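Side-chain contacts in protein (glyceraldehyde 3-phosphate dehydrogenase) (Sulfolobus solfataricus, PDB 1B7G), which catalyses the phosphorylating oxidation of D-glyceraldehyde 3-phosphate in glycolysis, using NADP or NAD with a marked preference for NADP: residues N140-L145 with E301-P306; A162-R167 with S191-D196; S282-V287 with M293-V298. The protein carries 1 engineered substitution. All blocks are in the same frame, centred on the assembly; numbering follows the deposited sequence.

Interaction 1: residues N140-L145 with E301-P306; sequences NTTALL and ESIVVP. With SO4 (sulfate ion), chain C.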
loop_
_atom_site.group_PDB
_atom_site.type_symbol
_atom_site.label_atom_id
_atom_site.label_comp_id
_atom_site.label_asym_id
_atom_site.label_seq_id
_atom_site.Cartn_x
_atom_site.Cartn_y
_atom_site.Cartn_z
ATOM N N ASN A 140 -1.332 18.871 7.576
ATOM C CA ASN A 140 -0.263 19.762 7.079
ATOM C C ASN A 140 0.119 20.771 8.146
ATOM O O ASN A 140 1.277 21.175 8.194
ATOM C CB ASN A 140 -0.723 20.440 5.768
ATOM C CG ASN A 140 -0.620 19.443 4.615
ATOM O OD1 ASN A 140 0.394 18.761 4.476
ATOM N ND2 ASN A 140 -1.639 19.344 3.793
ATOM N N THR A 141 -0.807 21.095 9.078
ATOM C CA THR A 141 -0.414 22.027 10.145
ATOM C C THR A 141 0.609 21.329 11.041
ATOM O O THR A 141 1.591 21.896 11.518
ATOM C CB THR A 141 -1.621 22.463 10.978
ATOM O OG1 THR A 141 -2.656 22.966 10.117
ATOM C CG2 THR A 141 -1.222 23.579 11.952
ATOM N N THR A 142 0.326 20.032 11.309
ATOM C CA THR A 142 1.264 19.239 12.115
ATOM C C THR A 142 2.650 19.214 11.530
ATOM O O THR A 142 3.654 19.319 12.246
ATOM C CB THR A 142 0.755 17.805 12.307
ATOM O OG1 THR A 142 -0.497 17.802 13.015
ATOM C CG2 THR A 142 1.742 16.958 13.108
ATOM N N ALA A 143 2.761 18.992 10.192
ATOM C CA ALA A 143 4.078 18.878 9.587
ATOM C C ALA A 143 4.817 20.225 9.689
ATOM O O ALA A 143 5.997 20.225 9.986
ATOM C CB ALA A 143 3.942 18.429 8.123
ATOM N N LEU A 144 4.084 21.320 9.557
ATOM C CA LEU A 144 4.731 22.651 9.689
ATOM C C LEU A 144 5.220 22.876 11.141
ATOM O O LEU A 144 6.323 23.347 11.360
ATOM C CB LEU A 144 3.722 23.708 9.296
ATOM C CG LEU A 144 3.468 24.040 7.809
ATOM C CD1 LEU A 144 2.114 24.714 7.693
ATOM C CD2 LEU A 144 4.564 24.956 7.269
ATOM N N LEU A 145 4.409 22.527 12.146
ATOM C CA LEU A 145 4.796 22.667 13.541
ATOM C C LEU A 145 5.980 21.809 13.942
ATOM O O LEU A 145 6.897 22.336 14.590
ATOM C CB LEU A 145 3.609 22.379 14.483
ATOM C CG LEU A 145 2.549 23.496 14.402
ATOM C CD1 LEU A 145 1.257 23.058 15.065
ATOM C CD2 LEU A 145 3.156 24.769 14.992
ATOM N N GLU A 301 -2.422 10.238 5.559
ATOM C CA GLU A 301 -3.244 9.226 6.253
ATOM C C GLU A 301 -2.747 8.924 7.673
ATOM O O GLU A 301 -3.541 8.426 8.478
ATOM C CB GLU A 301 -3.240 7.942 5.423
ATOM C CG GLU A 301 -3.945 8.148 4.048
ATOM C CD GLU A 301 -3.776 6.824 3.255
ATOM O OE1 GLU A 301 -2.630 6.491 2.901
ATOM O OE2 GLU A 301 -4.778 6.140 3.059
ATOM N N SER A 302 -1.488 9.165 7.942
ATOM C CA SER A 302 -0.914 8.764 9.225
ATOM C C SER A 302 -0.198 9.789 10.067
ATOM O O SER A 302 0.103 9.436 11.234
ATOM C CB SER A 302 0.077 7.630 8.920
ATOM O OG SER A 302 1.216 8.037 8.228
ATOM N N ILE A 303 0.219 10.938 9.574
ATOM C CA ILE A 303 0.997 11.864 10.377
ATOM C C ILE A 303 0.392 12.214 11.724
ATOM O O ILE A 303 1.156 12.234 12.709
ATOM C CB ILE A 303 1.365 13.157 9.600
ATOM C CG1 ILE A 303 2.194 14.059 10.535
ATOM C CG2 ILE A 303 0.083 13.828 9.075
ATOM C CD1 ILE A 303 2.958 15.170 9.780
ATOM N N VAL A 304 -0.926 12.316 11.857
ATOM C CA VAL A 304 -1.501 12.701 13.137
ATOM C C VAL A 304 -1.733 11.534 14.096
ATOM O O VAL A 304 -2.147 11.792 15.243
ATOM C CB VAL A 304 -2.760 13.560 13.059
ATOM C CG1 VAL A 304 -2.477 14.882 12.342
ATOM C CG2 VAL A 304 -3.965 12.877 12.439
ATOM N N VAL A 305 -1.537 10.311 13.682
ATOM C CA VAL A 305 -1.745 9.162 14.580
ATOM C C VAL A 305 -0.955 9.234 15.860
ATOM O O VAL A 305 -1.605 9.275 16.924
ATOM C CB VAL A 305 -1.543 7.856 13.781
ATOM C CG1 VAL A 305 -1.635 6.604 14.646
ATOM C CG2 VAL A 305 -2.662 7.837 12.718
ATOM N N PRO A 306 0.367 9.347 15.883
ATOM C CA PRO A 306 1.142 9.479 17.090
ATOM C C PRO A 306 0.760 10.707 17.894
ATOM O O PRO A 306 0.676 10.632 19.147
ATOM C CB PRO A 306 2.594 9.430 16.673
ATOM C CG PRO A 306 2.563 9.859 15.229
ATOM C CD PRO A 306 1.234 9.423 14.673
HETATM S S SO4 C . -4.770 20.130 5.712
HETATM O O1 SO4 C . -6.036 19.549 5.284
HETATM O O2 SO4 C . -4.043 20.724 4.460
HETATM O O3 SO4 C . -3.788 19.239 6.324
HETATM O O4 SO4 C . -5.126 21.220 6.637
#
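Ile303 reaches helix 139-152 with its longer branch, and Thr142 and Ala143 receive it. The two side chains of Thr142 and Ile303 run past each other in opposite directions, with CG2 of Thr142 lying 3.9 Å from CG1 of Ile303. Farther along the same branch, CD1 of Ile303 meets CB of Ala143 at 3.8 Å. This reach depends on an extended isoleucine: CG1 lies trans to the backbone N (chi1 -180°), and CD1 continues the line. Ala143 suits its place because a single methyl lets the isoleucine tip come close to the helix backbone.

Val304 makes a second, slighter contact, its CG1 lying 3.6 Å from OG1 of Thr142. This is van der Waals packing, because the threonine hydroxyl is bonded to the carbonyl O of Ser138, one helical turn back. With its oxygen occupied there, Thr142 can offer its methyl to Ile303 and behave as a mostly apolar residue.

The polar contacts sit at the start of the helix, where Asn140 holds a sulfate ion of chain C. Its backbone N donates to O3 of the sulfate at 2.8 Å, and its ND2 donates to O2 at 2.9 Å. OD1 takes a hydrogen bond from NE2 of His221, which fixes which way round the amide lies.

Asn140 belongs to the inorganic phosphate site of this enzyme, and the sulfate is consistent with that role; the helix N-terminus would probably help to attract the anion. The hydrogen bonds from N and ND2 of Asn140 thus serve the ligand, while apolar packing joins this helix to the chain entering helix 304-315, beside Cys139, the probable nucleophile, and Ile12 of the probable NAD site.

Interaction 2: residues A162-R167 with S191-D196; sequences ATIVRR and SHHAKD. With SO4 (sulfate ion), chain C; SO4 (sulfate ion), chain D; SO4 (sulfate ion), chain F; SO4 (sulfate ion), chain H.
Ile164 in strand 157-167 and His193 in helix 193-198 mark the closest approach of the two backbones, yet their CA atoms are 9.1 Å apart, so side chains, and a bound sulfate, bridge the segments. CD1 of Ile164 lies over one face of the His193 imidazole, 3.5 Å from the ring centroid and 16° off its normal, a CH-pi contact. NE2 of His192 lies above the opposite face, offset toward the rim, and the imidazole is sandwiched.

Bonds at both nitrogens of His193 hold the ring against turning about its CB-CG bond. ND1 of His193 shares a hydrogen bond with OG of Ser191 at 2.8 Å, while NE2 of His193 donates almost straight (176°) to O2 of the chain C sulfate, 2.7 Å away. A histidine suits this place because it offers a flat face to the isoleucine and a directed N-H to the anion.

Arg166 approaches the same oxygen from the strand: its NE donates to O2 of the chain C sulfate at 2.8 Å. A bend at chi3 (50°) turns the guanidinium so that NH2 also reaches O1 of that ion, at 3.1 Å, and O2 of the chain D sulfate, at 3.0 Å. NH1 forms a salt bridge with Asp185, and Arg167 binds the chain D ion too. A leucine in place of Arg166 would probably leave both anions short of a donor and Asp185 without its cationic mate.

Beside the sandwich, ND1 of His192 donates to OD2 of Asp196 at 2.7 Å, which helps to orient the outer ring. Arg166, His192 and His193 belong to the inorganic phosphate site, and Arg166 and Arg167 to the substrate phosphate site; the two sulfates are consistent with neighbouring phosphate pockets that share Arg166.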
loop_
_atom_site.group_PDB
_atom_site.type_symbol
_atom_site.label_atom_id
_atom_site.label_comp_id
_atom_site.label_asym_id
_atom_site.label_seq_id
_atom_site.Cartn_x
_atom_site.Cartn_y
_atom_site.Cartn_z
ATOM N N ALA A 162 5.123 29.576 3.376
ATOM C CA ALA A 162 5.093 28.217 2.862
ATOM C C ALA A 162 3.991 28.086 1.786
ATOM O O ALA A 162 2.966 28.717 1.858
ATOM C CB ALA A 162 4.772 27.212 3.983
ATOM N N THR A 163 4.321 27.217 0.870
ATOM C CA THR A 163 3.377 26.767 -0.140
ATOM C C THR A 163 3.145 25.256 0.027
ATOM O O THR A 163 4.061 24.468 0.126
ATOM C CB THR A 163 3.975 27.102 -1.515
ATOM O OG1 THR A 163 3.704 28.458 -1.852
ATOM C CG2 THR A 163 3.354 26.207 -2.591
ATOM N N ILE A 164 1.870 24.917 0.126
ATOM C CA ILE A 164 1.398 23.563 0.324
ATOM C C ILE A 164 0.671 23.001 -0.899
ATOM O O ILE A 164 -0.385 23.472 -1.307
ATOM C CB ILE A 164 0.473 23.477 1.552
ATOM C CG1 ILE A 164 1.230 23.921 2.832
ATOM C CG2 ILE A 164 0.019 22.029 1.805
ATOM C CD1 ILE A 164 0.252 24.250 3.948
ATOM N N VAL A 165 1.237 21.936 -1.446
ATOM C CA VAL A 165 0.616 21.216 -2.555
ATOM C C VAL A 165 -0.178 20.022 -1.978
ATOM O O VAL A 165 0.460 19.084 -1.542
ATOM C CB VAL A 165 1.687 20.711 -3.525
ATOM C CG1 VAL A 165 1.051 19.832 -4.629
ATOM C CG2 VAL A 165 2.487 21.886 -4.068
ATOM N N ARG A 166 -1.487 20.125 -1.946
ATOM C CA ARG A 166 -2.284 19.056 -1.303
ATOM C C ARG A 166 -2.686 17.951 -2.265
ATOM O O ARG A 166 -3.096 18.209 -3.415
ATOM C CB ARG A 166 -3.515 19.669 -0.644
ATOM C CG ARG A 166 -3.331 20.900 0.173
ATOM C CD ARG A 166 -4.487 21.404 1.013
ATOM N NE ARG A 166 -5.105 20.368 1.846
ATOM C CZ ARG A 166 -6.120 19.604 1.503
ATOM N NH1 ARG A 166 -6.738 19.772 0.327
ATOM N NH2 ARG A 166 -6.549 18.653 2.348
ATOM N N ARG A 167 -2.609 16.699 -1.797
ATOM C CA ARG A 167 -3.169 15.582 -2.583
ATOM C C ARG A 167 -4.665 15.788 -2.604
ATOM O O ARG A 167 -5.220 16.354 -1.637
ATOM C CB ARG A 167 -2.717 14.244 -1.958
ATOM C CG ARG A 167 -3.330 14.023 -0.537
ATOM C CD ARG A 167 -4.599 13.220 -0.707
ATOM N NE ARG A 167 -5.365 12.871 0.475
ATOM C CZ ARG A 167 -6.209 13.683 1.093
ATOM N NH1 ARG A 167 -6.379 14.950 0.672
ATOM N NH2 ARG A 167 -6.886 13.268 2.164
ATOM N N SER A 191 -3.898 30.537 3.321
ATOM C CA SER A 191 -4.816 29.397 3.572
ATOM C C SER A 191 -4.934 29.248 5.103
ATOM O O SER A 191 -4.196 29.879 5.850
ATOM C CB SER A 191 -4.238 28.138 2.964
ATOM O OG SER A 191 -2.924 27.897 3.449
ATOM N N HIS A 192 -5.763 28.340 5.603
ATOM C CA HIS A 192 -6.047 28.178 7.004
ATOM C C HIS A 192 -4.842 27.694 7.812
ATOM O O HIS A 192 -4.888 27.805 9.031
ATOM C CB HIS A 192 -7.243 27.220 7.204
ATOM C CG HIS A 192 -6.930 25.775 6.967
ATOM N ND1 HIS A 192 -6.355 24.997 7.960
ATOM C CD2 HIS A 192 -7.086 24.954 5.894
ATOM C CE1 HIS A 192 -6.128 23.782 7.507
ATOM N NE2 HIS A 192 -6.594 23.708 6.282
ATOM N N HIS A 193 -3.847 27.080 7.173
ATOM C CA HIS A 193 -2.678 26.588 7.839
ATOM C C HIS A 193 -2.005 27.598 8.744
ATOM O O HIS A 193 -1.614 27.209 9.851
ATOM C CB HIS A 193 -1.666 26.041 6.802
ATOM C CG HIS A 193 -2.396 25.069 5.895
ATOM N ND1 HIS A 193 -3.135 25.469 4.812
ATOM C CD2 HIS A 193 -2.563 23.741 6.005
ATOM C CE1 HIS A 193 -3.709 24.407 4.257
ATOM N NE2 HIS A 193 -3.375 23.323 4.969
ATOM N N ALA A 194 -1.883 28.861 8.289
ATOM C CA ALA A 194 -1.163 29.854 9.074
ATOM C C ALA A 194 -1.833 30.129 10.415
ATOM O O ALA A 194 -1.199 30.004 11.451
ATOM C CB ALA A 194 -0.937 31.127 8.248
ATOM N N LYS A 195 -3.124 30.366 10.403
ATOM C CA LYS A 195 -3.915 30.506 11.602
ATOM C C LYS A 195 -3.777 29.249 12.477
ATOM O O LYS A 195 -3.542 29.380 13.668
ATOM C CB LYS A 195 -5.372 30.720 11.243
ATOM C CG LYS A 195 -6.239 31.128 12.408
ATOM C CD LYS A 195 -7.734 31.174 12.077
ATOM C CE LYS A 195 -8.405 32.016 13.174
ATOM N NZ LYS A 195 -9.879 31.902 13.205
ATOM N N ASP A 196 -3.858 28.065 11.870
ATOM C CA ASP A 196 -3.729 26.834 12.658
ATOM C C ASP A 196 -2.366 26.726 13.298
ATOM O O ASP A 196 -2.348 26.384 14.491
ATOM C CB ASP A 196 -4.148 25.601 11.880
ATOM C CG ASP A 196 -5.628 25.650 11.511
ATOM O OD1 ASP A 196 -6.294 26.573 12.031
ATOM O OD2 ASP A 196 -6.117 24.896 10.665
HETATM S S SO4 C . -4.770 20.130 5.712
HETATM O O1 SO4 C . -6.036 19.549 5.284
HETATM O O2 SO4 C . -4.043 20.724 4.460
HETATM O O3 SO4 C . -3.788 19.239 6.324
HETATM O O4 SO4 C . -5.126 21.220 6.637
HETATM S S SO4 D . -9.163 16.078 2.779
HETATM O O1 SO4 D . -9.614 14.635 2.790
HETATM O O2 SO4 D . -8.321 16.325 1.582
HETATM O O3 SO4 D . -8.329 16.224 4.020
HETATM O O4 SO4 D . -10.338 16.971 2.793
HETATM S S SO4 F . -9.184 27.759 3.909
HETATM O O1 SO4 F . -9.944 26.733 4.714
HETATM O O2 SO4 F . -9.655 27.651 2.475
HETATM O O3 SO4 F . -7.702 27.458 3.957
HETATM O O4 SO4 F . -9.502 29.127 4.419
HETATM S S SO4 H . -11.005 28.662 13.519
HETATM O O1 SO4 H . -11.437 29.739 14.501
HETATM O O2 SO4 H . -12.235 28.094 12.877
HETATM O O3 SO4 H . -10.218 27.608 14.202
HETATM O O4 SO4 H . -10.166 29.349 12.471
#

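Interaction 3: residues S282-V287 with M293-V298; sequences SDSIYV and MLMYAV
OG of Ser284 is gripped twice: it accepts the backbone N-H of Met295 at 2.8 Å (165° at the hydrogen) and is also hydrogen-bonded to the carbonyl O of Phe281. The torsion that does this (chi1 82°) holds OG between the serine's own N and carbonyl carbon. A serine fits because a short side chain carries a hydroxyl to this amide; even so, its CB comes within 3.3 Å of CG of Met295, tighter than ordinary carbon packing. The carbonyl O of Ser284 meets CA of Leu294 in a CA-H...O contact of 3.5 Å.

Farther along, regular pairing takes over. N of Tyr286 donates to O of Met293 at 2.8 Å, and N of Met293 returns a bond to O of Tyr286 at 2.7 Å, making an antiparallel hydrogen-bonded pair. The two strands, 278-288 and 291-298, form a beta hairpin in the large mixed sheet of the catalytic domain. The first is interrupted where residues 282-284 turn helically, and there the serine hydroxyl takes the Met295 N-H where a backbone carbonyl might be expected, while Met295 still bonds through its backbone to Phe281.

On one face, Tyr286 and Met293 lie side by side. The methionine bends at chi3 (-71°), which brings CE to 3.5 Å from CE1 of Tyr286, while SD stands obliquely 5.4 Å from the ring centroid in a Met-aromatic contact. The flexible thioether of Met293 can follow the ring on this more exposed side. Ile285 and Leu294 also run side by side, CG1 of Ile285 lying 4.1 Å from CB of Leu294, and both are buried, with Ile280 beside the isoleucine and Ile223 of strand 219-227 beside the leucine.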
loop_
_atom_site.group_PDB
_atom_site.type_symbol
_atom_site.label_atom_id
_atom_site.label_comp_id
_atom_site.label_asym_id
_atom_site.label_seq_id
_atom_site.Cartn_x
_atom_site.Cartn_y
_atom_site.Cartn_z
ATOM N N SER A 282 16.676 15.959 1.814
ATOM C CA SER A 282 17.950 16.447 2.282
ATOM C C SER A 282 18.758 17.253 1.284
ATOM O O SER A 282 19.346 18.270 1.720
ATOM C CB SER A 282 18.829 15.320 2.872
ATOM O OG SER A 282 19.345 14.480 1.874
ATOM N N ASP A 283 18.586 17.056 -0.011
ATOM C CA ASP A 283 19.216 17.913 -1.007
ATOM C C ASP A 283 18.495 19.253 -1.108
ATOM O O ASP A 283 19.086 20.168 -1.686
ATOM C CB ASP A 283 19.161 17.243 -2.396
ATOM C CG ASP A 283 20.205 16.175 -2.585
ATOM O OD1 ASP A 283 20.934 15.835 -1.631
ATOM O OD2 ASP A 283 20.323 15.641 -3.711
ATOM N N SER A 284 17.291 19.364 -0.557
ATOM C CA SER A 284 16.507 20.560 -0.574
ATOM C C SER A 284 16.986 21.625 0.509
ATOM O O SER A 284 16.616 22.774 0.365
ATOM C CB SER A 284 15.020 20.353 -0.409
ATOM O OG SER A 284 14.604 20.208 0.924
ATOM N N ILE A 285 17.577 21.128 1.574
ATOM C CA ILE A 285 17.983 21.941 2.692
ATOM C C ILE A 285 18.987 23.006 2.289
ATOM O O ILE A 285 20.181 22.782 2.136
ATOM C CB ILE A 285 18.494 21.111 3.880
ATOM C CG1 ILE A 285 17.361 20.175 4.377
ATOM C CG2 ILE A 285 18.923 22.084 4.989
ATOM C CD1 ILE A 285 17.920 19.147 5.405
ATOM N N TYR A 286 18.464 24.225 2.206
ATOM C CA TYR A 286 19.248 25.398 1.823
ATOM C C TYR A 286 19.369 26.398 2.964
ATOM O O TYR A 286 18.384 26.992 3.401
ATOM C CB TYR A 286 18.579 26.003 0.599
ATOM C CG TYR A 286 19.126 27.312 0.101
ATOM C CD1 TYR A 286 18.916 28.512 0.774
ATOM C CD2 TYR A 286 19.846 27.351 -1.081
ATOM C CE1 TYR A 286 19.428 29.710 0.294
ATOM C CE2 TYR A 286 20.357 28.540 -1.576
ATOM C CZ TYR A 286 20.138 29.710 -0.890
ATOM O OH TYR A 286 20.664 30.874 -1.407
ATOM N N VAL A 287 20.584 26.574 3.473
ATOM C CA VAL A 287 20.858 27.474 4.573
ATOM C C VAL A 287 21.851 28.542 4.125
ATOM O O VAL A 287 22.935 28.225 3.639
ATOM C CB VAL A 287 21.440 26.713 5.781
ATOM C CG1 VAL A 287 21.623 27.670 6.948
ATOM C CG2 VAL A 287 20.574 25.504 6.133
ATOM N N MET A 293 15.668 27.361 3.378
ATOM C CA MET A 293 14.645 26.887 2.443
ATOM C C MET A 293 14.732 25.349 2.411
ATOM O O MET A 293 15.792 24.853 2.690
ATOM C CB MET A 293 14.803 27.488 1.056
ATOM C CG MET A 293 14.068 28.803 0.853
ATOM S SD MET A 293 14.394 29.598 -0.748
ATOM C CE MET A 293 16.072 30.122 -0.499
ATOM N N LEU A 294 13.609 24.670 2.283
ATOM C CA LEU A 294 13.601 23.212 2.128
ATOM C C LEU A 294 12.222 22.732 1.659
ATOM O O LEU A 294 11.198 23.444 1.691
ATOM C CB LEU A 294 14.060 22.487 3.397
ATOM C CG LEU A 294 13.249 22.784 4.667
ATOM C CD1 LEU A 294 12.062 21.859 4.786
ATOM C CD2 LEU A 294 14.159 22.679 5.901
ATOM N N MET A 295 12.120 21.469 1.258
ATOM C CA MET A 295 10.800 20.934 0.885
ATOM C C MET A 295 10.633 19.565 1.536
ATOM O O MET A 295 11.633 18.867 1.818
ATOM C CB MET A 295 10.713 20.798 -0.672
ATOM C CG MET A 295 11.796 19.828 -1.137
ATOM S SD MET A 295 11.624 19.358 -2.831
ATOM C CE MET A 295 12.094 20.775 -3.745
ATOM N N TYR A 296 9.388 19.182 1.765
ATOM C CA TYR A 296 9.148 17.886 2.410
ATOM C C TYR A 296 7.828 17.305 1.960
ATOM O O TYR A 296 6.907 18.023 1.497
ATOM C CB TYR A 296 9.289 18.039 3.950
ATOM C CG TYR A 296 8.431 19.078 4.622
ATOM C CD1 TYR A 296 7.073 18.837 4.876
ATOM C CD2 TYR A 296 8.944 20.279 5.048
ATOM C CE1 TYR A 296 6.300 19.792 5.504
ATOM C CE2 TYR A 296 8.181 21.229 5.701
ATOM C CZ TYR A 296 6.848 20.993 5.903
ATOM O OH TYR A 296 6.070 21.951 6.497
ATOM N N ALA A 297 7.731 15.969 2.117
ATOM C CA ALA A 297 6.472 15.283 1.870
ATOM C C ALA A 297 5.724 15.007 3.164
ATOM O O ALA A 297 6.349 14.851 4.238
ATOM C CB ALA A 297 6.684 13.959 1.111
ATOM N N VAL A 298 4.405 14.908 3.116
ATOM C CA VAL A 298 3.593 14.601 4.289
ATOM C C VAL A 298 2.616 13.460 3.946
ATOM O O VAL A 298 1.851 13.585 2.998
ATOM C CB VAL A 298 2.773 15.804 4.756
ATOM C CG1 VAL A 298 1.897 15.488 5.952
ATOM C CG2 VAL A 298 3.679 17.025 5.090
#

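Interactions 1 and 2 meet around the chain C sulfate, with Asn140 of the helix touching both Ile164 and His193; their centres are about 12 Å apart. Interaction 1 is fully buried near the middle of the chain and relies on apolar packing, whereas interaction 2 combines a CH-pi contact on an imidazole with charged groups directed at anions. Interaction 3 is only partly buried and is held mainly by backbone hydrogen bonding within a hairpin. It shares the mixed sheet with interaction 2 without touching it, their nearest atoms being about 6 Å apart. Tyr296 and Val298 of strand 291-298 pack on Ala143, linking interaction 3 to interaction 1.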